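Local coordinates for rnase 1 (Danio rerio, PDB 2VQ9), which cleaves RNA as a secreted ribonuclease, is angiogenic, and kills bacteria, chiefly Gram-negative ones, without needing its nuclease activity, at residues A[62-74]-A[103-116]. Sequence-based numbering, arbitrary orientation.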
ATOM      1  N   GLY A  62      19.085   0.281   3.862  1.00 28.54           N
ATOM      2  CA  GLY A  62      19.256  -0.747   4.867  1.00 26.05           C
ATOM      3  C   GLY A  62      18.276  -1.884   4.689  1.00 25.28           C
ATOM      4  O   GLY A  62      17.604  -2.010   3.670  1.00 25.48           O
ATOM      5  N   ASN A  63      18.197  -2.701   5.721  1.00 23.40           N
ATOM      6  CA  ASN A  63      17.659  -4.018   5.632  1.00 23.71           C
ATOM      7  C   ASN A  63      16.528  -4.324   6.630  1.00 22.66           C
ATOM      8  O   ASN A  63      16.139  -5.480   6.802  1.00 22.35           O
ATOM      9  CB  ASN A  63      18.830  -4.960   5.963  1.00 24.75           C
ATOM     10  CG  ASN A  63      18.632  -6.256   5.392  1.00 25.37           C
ATOM     11  OD1 ASN A  63      17.744  -6.402   4.540  1.00 28.01           O
ATOM     12  ND2 ASN A  63      19.413  -7.260   5.844  1.00 19.49           N
ATOM     13  N   ASP A  64      16.007  -3.293   7.274  1.00 21.71           N
ATOM     14  CA  ASP A  64      15.142  -3.467   8.436  1.00 20.97           C
ATOM     15  C   ASP A  64      13.713  -3.811   8.029  1.00 20.25           C
ATOM     16  O   ASP A  64      13.226  -3.297   7.035  1.00 20.47           O
ATOM     17  CB  ASP A  64      15.150  -2.195   9.279  1.00 20.99           C
ATOM     18  CG  ASP A  64      16.546  -1.688   9.518  1.00 24.19           C
ATOM     19  OD1 ASP A  64      17.164  -2.191  10.454  1.00 24.86           O
ATOM     20  OD2 ASP A  64      17.035  -0.844   8.736  1.00 26.68           O
ATOM     21  N   CYS A  65      13.087  -4.727   8.771  1.00 19.67           N
ATOM     22  CA  CYS A  65      11.676  -5.105   8.522  1.00 19.00           C
ATOM     23  C   CYS A  65      10.759  -3.899   8.753  1.00 19.39           C
ATOM     24  O   CYS A  65      10.833  -3.277   9.815  1.00 19.10           O
ATOM     25  CB  CYS A  65      11.275  -6.231   9.495  1.00 19.12           C
ATOM     26  SG  CYS A  65      12.230  -7.753   9.415  1.00 18.82           S
ATOM     27  N   LYS A  66       9.926  -3.566   7.761  1.00 18.79           N
ATOM     28  CA  LYS A  66       8.857  -2.575   7.931  1.00 18.20           C
ATOM     29  C   LYS A  66       7.841  -3.182   8.900  1.00 18.37           C
ATOM     30  O   LYS A  66       7.540  -4.400   8.823  1.00 18.25           O
ATOM     31  CB  LYS A  66       8.231  -2.247   6.578  1.00 18.73           C
ATOM     32  CG  LYS A  66       7.293  -1.025   6.659  1.00 19.23           C
ATOM     33  CD  LYS A  66       6.887  -0.527   5.284  1.00 20.39           C
ATOM     34  CE  LYS A  66       6.144   0.800   5.437  1.00 23.59           C
ATOM     35  NZ  LYS A  66       5.234   0.952   4.315  1.00 25.69           N
ATOM     36  N   GLU A  67       7.354  -2.369   9.838  1.00 19.07           N
ATOM     37  CA  GLU A  67       6.507  -2.867  10.929  1.00 18.98           C
ATOM     38  C   GLU A  67       5.095  -3.142  10.461  1.00 18.63           C
ATOM     39  O   GLU A  67       4.492  -4.153  10.831  1.00 17.95           O
ATOM     40  CB  GLU A  67       6.501  -1.876  12.110  1.00 19.49           C
ATOM     41  CG  GLU A  67       7.878  -1.707  12.771  1.00 24.27           C
ATOM     42  CD  GLU A  67       7.960  -0.503  13.738  1.00 32.15           C
ATOM     43  OE1 GLU A  67       6.949  -0.080  14.340  1.00 36.28           O
ATOM     44  OE2 GLU A  67       9.070   0.040  13.895  1.00 38.05           O
ATOM     45  N   VAL A  68       4.553  -2.212   9.686  1.00 16.88           N
ATOM     46  CA  VAL A  68       3.195  -2.353   9.171  1.00 16.72           C
ATOM     47  C   VAL A  68       3.180  -1.934   7.721  1.00 16.66           C
ATOM     48  O   VAL A  68       3.723  -0.862   7.357  1.00 17.12           O
ATOM     49  CB  VAL A  68       2.160  -1.454   9.969  1.00 16.68           C
ATOM     50  CG1 VAL A  68       0.711  -1.730   9.470  1.00 17.42           C
ATOM     51  CG2 VAL A  68       2.261  -1.735  11.512  1.00 17.79           C
ATOM     52  N   ASN A  69       2.548  -2.760   6.892  1.00 15.44           N
ATOM     53  CA  ASN A  69       2.502  -2.462   5.466  1.00 15.42           C
ATOM     54  C   ASN A  69       1.242  -2.958   4.834  1.00 15.03           C
ATOM     55  O   ASN A  69       0.875  -4.106   5.004  1.00 16.61           O
ATOM     56  CB  ASN A  69       3.712  -3.026   4.704  1.00 14.42           C
ATOM     57  CG  ASN A  69       3.802  -2.447   3.288  1.00 16.31           C
ATOM     58  OD1 ASN A  69       3.976  -1.236   3.152  1.00 17.92           O
ATOM     59  ND2 ASN A  69       3.639  -3.296   2.232  1.00 14.59           N
ATOM     60  N   THR A  70       0.574  -2.099   4.084  1.00 14.56           N
ATOM     61  CA  THR A  70      -0.718  -2.461   3.524  1.00 15.65           C
ATOM     62  C   THR A  70      -0.607  -2.669   2.019  1.00 16.02           C
ATOM     63  O   THR A  70      -0.069  -1.806   1.317  1.00 16.52           O
ATOM     64  CB  THR A  70      -1.751  -1.338   3.805  1.00 16.33           C
ATOM     65  OG1 THR A  70      -1.857  -1.153   5.227  1.00 17.56           O
ATOM     66  CG2 THR A  70      -3.146  -1.695   3.229  1.00 14.61           C
ATOM     67  N   PHE A  71      -1.103  -3.814   1.548  1.00 15.54           N
ATOM     68  CA  PHE A  71      -1.226  -4.075   0.110  1.00 15.94           C
ATOM     69  C   PHE A  71      -2.653  -3.939  -0.362  1.00 16.79           C
ATOM     70  O   PHE A  71      -3.577  -4.529   0.218  1.00 16.40           O
ATOM     71  CB  PHE A  71      -0.738  -5.474  -0.263  1.00 16.27           C
ATOM     72  CG  PHE A  71       0.725  -5.677  -0.062  1.00 16.81           C
ATOM     73  CD1 PHE A  71       1.639  -5.160  -0.964  1.00 16.26           C
ATOM     74  CD2 PHE A  71       1.194  -6.389   1.057  1.00 16.46           C
ATOM     75  CE1 PHE A  71       3.020  -5.337  -0.785  1.00 17.46           C
ATOM     76  CE2 PHE A  71       2.585  -6.594   1.254  1.00 16.94           C
ATOM     77  CZ  PHE A  71       3.501  -6.037   0.315  1.00 16.75           C
ATOM     78  N   ILE A  72      -2.834  -3.171  -1.434  1.00 16.31           N
ATOM     79  CA  ILE A  72      -4.141  -3.107  -2.062  1.00 17.62           C
ATOM     80  C   ILE A  72      -4.228  -4.287  -3.029  1.00 18.39           C
ATOM     81  O   ILE A  72      -3.331  -4.478  -3.864  1.00 18.50           O
ATOM     82  CB  ILE A  72      -4.299  -1.832  -2.834  1.00 17.33           C
ATOM     83  CG1 ILE A  72      -4.076  -0.632  -1.894  1.00 17.63           C
ATOM     84  CG2 ILE A  72      -5.690  -1.800  -3.495  1.00 17.51           C
ATOM     85  CD1 ILE A  72      -3.722   0.663  -2.661  1.00 18.87           C
ATOM     86  N   GLN A  73      -5.305  -5.054  -2.909  1.00 19.47           N
ATOM     87  CA  GLN A  73      -5.522  -6.251  -3.735  1.00 20.66           C
ATOM     88  C   GLN A  73      -6.167  -5.831  -5.059  1.00 21.15           C
ATOM     89  O   GLN A  73      -7.356  -6.065  -5.285  1.00 21.61           O
ATOM     90  CB  GLN A  73      -6.425  -7.214  -2.983  1.00 20.99           C
ATOM     91  CG  GLN A  73      -6.358  -8.664  -3.453  1.00 21.36           C
ATOM     92  CD  GLN A  73      -7.349  -9.510  -2.736  1.00 22.70           C
ATOM     93  OE1 GLN A  73      -8.565  -9.361  -2.902  1.00 22.59           O
ATOM     94  NE2 GLN A  73      -6.854 -10.412  -1.927  1.00 25.06           N
ATOM     95  N   ALA A  74      -5.368  -5.210  -5.916  1.00 21.23           N
ATOM     96  CA  ALA A  74      -5.784  -4.711  -7.239  1.00 21.62           C
ATOM     97  C   ALA A  74      -4.546  -4.501  -8.114  1.00 22.34           C
ATOM     98  O   ALA A  74      -3.401  -4.573  -7.619  1.00 21.34           O
ATOM     99  CB  ALA A  74      -6.560  -3.363  -7.093  1.00 21.03           C
ATOM    100  N   PHE A 103     -12.018  -1.134  -2.001  1.00 21.06           N
ATOM    101  CA  PHE A 103     -10.968  -2.058  -2.419  1.00 20.18           C
ATOM    102  C   PHE A 103     -10.727  -3.041  -1.254  1.00 19.37           C
ATOM    103  O   PHE A 103     -10.915  -2.711  -0.082  1.00 18.91           O
ATOM    104  CB  PHE A 103      -9.661  -1.306  -2.696  1.00 19.04           C
ATOM    105  CG  PHE A 103      -9.637  -0.536  -3.993  1.00 20.21           C
ATOM    106  CD1 PHE A 103      -8.975  -1.053  -5.117  1.00 19.61           C
ATOM    107  CD2 PHE A 103     -10.244   0.724  -4.089  1.00 20.87           C
ATOM    108  CE1 PHE A 103      -8.926  -0.304  -6.334  1.00 20.86           C
ATOM    109  CE2 PHE A 103     -10.210   1.470  -5.288  1.00 21.07           C
ATOM    110  CZ  PHE A 103      -9.549   0.954  -6.411  1.00 20.45           C
ATOM    111  N   THR A 104     -10.323  -4.251  -1.583  1.00 18.90           N
ATOM    112  CA  THR A 104      -9.830  -5.150  -0.577  1.00 18.31           C
ATOM    113  C   THR A 104      -8.365  -4.819  -0.314  1.00 18.39           C
ATOM    114  O   THR A 104      -7.548  -4.730  -1.245  1.00 17.71           O
ATOM    115  CB  THR A 104     -10.019  -6.601  -1.021  1.00 17.98           C
ATOM    116  OG1 THR A 104     -11.433  -6.819  -1.154  1.00 18.58           O
ATOM    117  CG2 THR A 104      -9.428  -7.573   0.015  1.00 18.52           C
ATOM    118  N   VAL A 105      -8.062  -4.603   0.958  1.00 17.88           N
ATOM    119  CA  VAL A 105      -6.675  -4.436   1.383  1.00 18.67           C
ATOM    120  C   VAL A 105      -6.260  -5.525   2.374  1.00 18.53           C
ATOM    121  O   VAL A 105      -7.086  -6.016   3.152  1.00 19.29           O
ATOM    122  CB  VAL A 105      -6.391  -3.020   1.959  1.00 18.74           C
ATOM    123  CG1 VAL A 105      -6.776  -1.952   0.921  1.00 19.79           C
ATOM    124  CG2 VAL A 105      -7.121  -2.803   3.319  1.00 20.57           C
ATOM    125  N   ILE A 106      -4.979  -5.884   2.351  1.00 17.28           N
ATOM    126  CA  ILE A 106      -4.411  -6.782   3.352  1.00 17.52           C
ATOM    127  C   ILE A 106      -3.318  -6.025   4.097  1.00 17.02           C
ATOM    128  O   ILE A 106      -2.373  -5.502   3.504  1.00 15.88           O
ATOM    129  CB  ILE A 106      -3.885  -8.118   2.717  1.00 18.30           C
ATOM    130  CG1 ILE A 106      -5.084  -8.914   2.139  1.00 20.53           C
ATOM    131  CG2 ILE A 106      -2.978  -8.902   3.743  1.00 18.30           C
ATOM    132  CD1 ILE A 106      -5.449 -10.138   2.848  1.00 25.90           C
ATOM    133  N   THR A 107      -3.487  -5.922   5.403  1.00 16.82           N
ATOM    134  CA  THR A 107      -2.519  -5.228   6.256  1.00 17.53           C
ATOM    135  C   THR A 107      -1.598  -6.286   6.877  1.00 16.87           C
ATOM    136  O   THR A 107      -2.056  -7.222   7.530  1.00 17.43           O
ATOM    137  CB  THR A 107      -3.251  -4.398   7.321  1.00 18.30           C
ATOM    138  OG1 THR A 107      -4.024  -3.385   6.645  1.00 21.25           O
ATOM    139  CG2 THR A 107      -2.261  -3.738   8.281  1.00 18.49           C
ATOM    140  N   CYS A 108      -0.304  -6.139   6.616  1.00 16.38           N
ATOM    141  CA  CYS A 108       0.751  -7.030   7.106  1.00 16.23           C
ATOM    142  C   CYS A 108       1.455  -6.371   8.289  1.00 16.56           C
ATOM    143  O   CYS A 108       2.059  -5.315   8.158  1.00 16.30           O
ATOM    144  CB  CYS A 108       1.781  -7.281   5.986  1.00 16.24           C
ATOM    145  SG  CYS A 108       1.107  -8.087   4.516  1.00 17.60           S
ATOM    146  N   THR A 109       1.355  -7.004   9.449  1.00 16.69           N
ATOM    147  CA  THR A 109       1.894  -6.438  10.683  1.00 17.04           C
ATOM    148  C   THR A 109       2.965  -7.378  11.196  1.00 17.25           C
ATOM    149  O   THR A 109       2.714  -8.574  11.343  1.00 18.71           O
ATOM    150  CB  THR A 109       0.782  -6.291  11.725  1.00 16.80           C
ATOM    151  OG1 THR A 109      -0.207  -5.393  11.193  1.00 18.13           O
ATOM    152  CG2 THR A 109       1.369  -5.691  13.010  1.00 17.53           C
ATOM    153  N   LEU A 110       4.142  -6.824  11.488  1.00 16.95           N
ATOM    154  CA  LEU A 110       5.301  -7.632  11.850  1.00 18.94           C
ATOM    155  C   LEU A 110       5.133  -8.377  13.206  1.00 18.61           C
ATOM    156  O   LEU A 110       4.831  -7.767  14.242  1.00 20.08           O
ATOM    157  CB  LEU A 110       6.553  -6.713  11.872  1.00 17.21           C
ATOM    158  CG  LEU A 110       7.936  -7.327  12.106  1.00 16.44           C
ATOM    159  CD1 LEU A 110       8.374  -8.128  10.880  1.00 15.33           C
ATOM    160  CD2 LEU A 110       8.926  -6.181  12.376  1.00 16.21           C
ATOM    161  N   ARG A 111       5.323  -9.685  13.154  1.00 18.66           N
ATOM    162  CA  ARG A 111       5.133 -10.619  14.278  1.00 19.88           C
ATOM    163  C   ARG A 111       6.494 -10.949  14.880  1.00 19.03           C
ATOM    164  O   ARG A 111       6.631 -11.200  16.089  1.00 18.01           O
ATOM    165  CB  ARG A 111       4.593 -11.916  13.651  1.00 21.24           C
ATOM    166  CG  ARG A 111       3.406 -12.516  14.223  1.00 27.82           C
ATOM    167  CD  ARG A 111       3.220 -13.836  13.491  1.00 32.43           C
ATOM    168  NE  ARG A 111       2.924 -14.932  14.413  1.00 37.59           N
ATOM    169  CZ  ARG A 111       3.619 -16.065  14.487  1.00 41.25           C
ATOM    170  NH1 ARG A 111       4.667 -16.264  13.687  1.00 42.65           N
ATOM    171  NH2 ARG A 111       3.269 -17.004  15.370  1.00 40.93           N
ATOM    172  N   SER A 112       7.516 -11.032  14.023  1.00 19.32           N
ATOM    173  CA  SER A 112       8.894 -11.278  14.484  1.00 19.22           C
ATOM    174  C   SER A 112       9.913 -10.951  13.401  1.00 19.94           C
ATOM    175  O   SER A 112       9.548 -10.800  12.240  1.00 19.53           O
ATOM    176  CB  SER A 112       9.066 -12.723  14.950  1.00 19.57           C
ATOM    177  OG  SER A 112       9.173 -13.618  13.858  1.00 20.50           O
ATOM    178  N   GLY A 113      11.181 -10.855  13.795  1.00 20.77           N
ATOM    179  CA  GLY A 113      12.271 -10.531  12.875  1.00 21.46           C
ATOM    180  C   GLY A 113      12.616  -9.072  12.880  1.00 22.33           C
ATOM    181  O   GLY A 113      11.750  -8.227  13.091  1.00 22.43           O
ATOM    182  N   GLU A 114      13.894  -8.771  12.663  1.00 21.87           N
ATOM    183  CA  GLU A 114      14.376  -7.399  12.657  1.00 22.46           C
ATOM    184  C   GLU A 114      14.904  -7.018  11.284  1.00 21.13           C
ATOM    185  O   GLU A 114      14.824  -5.861  10.896  1.00 19.66           O
ATOM    186  CB  GLU A 114      15.496  -7.198  13.671  1.00 24.23           C
ATOM    187  CG  GLU A 114      15.027  -7.379  15.104  1.00 30.63           C
ATOM    188  CD  GLU A 114      15.662  -6.382  16.007  1.00 39.05           C
ATOM    189  OE1 GLU A 114      16.931  -6.327  16.065  1.00 41.76           O
ATOM    190  OE2 GLU A 114      14.877  -5.623  16.625  1.00 40.36           O
ATOM    191  N   ARG A 115      15.470  -7.989  10.572  1.00 20.05           N
ATOM    192  CA  ARG A 115      16.001  -7.704   9.235  1.00 20.37           C
ATOM    193  C   ARG A 115      15.601  -8.794   8.242  1.00 20.02           C
ATOM    194  O   ARG A 115      15.404  -9.959   8.631  1.00 19.84           O
ATOM    195  CB  ARG A 115      17.535  -7.539   9.288  1.00 19.58           C
ATOM    196  CG  ARG A 115      18.028  -6.257   9.978  1.00 21.59           C
ATOM    197  CD  ARG A 115      19.565  -6.220  10.146  1.00 25.70           C
ATOM    198  NE  ARG A 115      19.963  -5.066  10.957  1.00 30.47           N
ATOM    199  CZ  ARG A 115      20.265  -5.142  12.252  1.00 32.49           C
ATOM    200  NH1 ARG A 115      20.277  -6.321  12.867  1.00 36.98           N
ATOM    201  NH2 ARG A 115      20.598  -4.050  12.927  1.00 38.60           N
ATOM    202  N   HIS A 116      15.488  -8.440   6.956  1.00 20.30           N
ATOM    203  CA  HIS A 116      15.291  -9.486   5.943  1.00 20.79           C
ATOM    204  C   HIS A 116      16.506 -10.414   6.010  1.00 20.79           C
ATOM    205  O   HIS A 116      17.614  -9.956   6.277  1.00 21.10           O
ATOM    206  CB  HIS A 116      15.144  -8.869   4.543  1.00 21.47           C
ATOM    207  CG  HIS A 116      13.908  -8.040   4.389  1.00 21.70           C
ATOM    208  ND1 HIS A 116      12.658  -8.598   4.264  1.00 22.31           N
ATOM    209  CD2 HIS A 116      13.728  -6.700   4.363  1.00 21.83           C
ATOM    210  CE1 HIS A 116      11.757  -7.635   4.158  1.00 22.55           C
ATOM    211  NE2 HIS A 116      12.381  -6.475   4.233  1.00 22.40           N
TER
HETATM  212  O   HOH W   1      16.356  -3.771  12.230  1.00 37.45           O
HETATM  213  O   HOH W   2      -3.935  -0.871   6.758  1.00 29.54           O
HETATM  214  O   HOH W   3      -9.716  -4.789  -4.329  1.00 18.05           O
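Cys65 N, 3.0 Å away and 47° out of the carbonyl plane, and a water that also donates to Asp64 OD1 both donate to Glu114 O; the CA-H of Asp64 makes a further contact with it. The single bridge of Asp64 with Arg115 stands apart from the longer antiparallel ladder of strands 68-72 and 103-112, part of the curled pancreatic ribonuclease sheet, the register shifting by two in between. In the ladder, Asn69 and Cys108 exchange backbone bonds, as do Phe71 and Ile106. These four side chains share one face, from which Asn69 and Phe71 touch helix 47-53; an apolar ring suits Phe71, buried on Val50 and Met51. Cys108 SG, disulfide-bonded to Cys47, sits in plane at the Phe71 ring edge, 3.9 Å from CD2. Asn69 ND2 lies 3.3 Å above that ring's plane, offset toward its rim; the buried amide is satisfied, ND2 donating to Gln36 O and OD1 accepting from Lys66 NZ at 2.8 Å. Residues 66-70 bind substrate, and Thr70 O holds ND1 of the catalytic His37. On the other face, threonine serves two needs: OG1 anti to the carbonyl carbon lets Thr70 and Thr107 reach one water, 2.6 and 2.5 Å away respectively, leaving Thr70 CG2 packed 3.7 Å from Val105 CB.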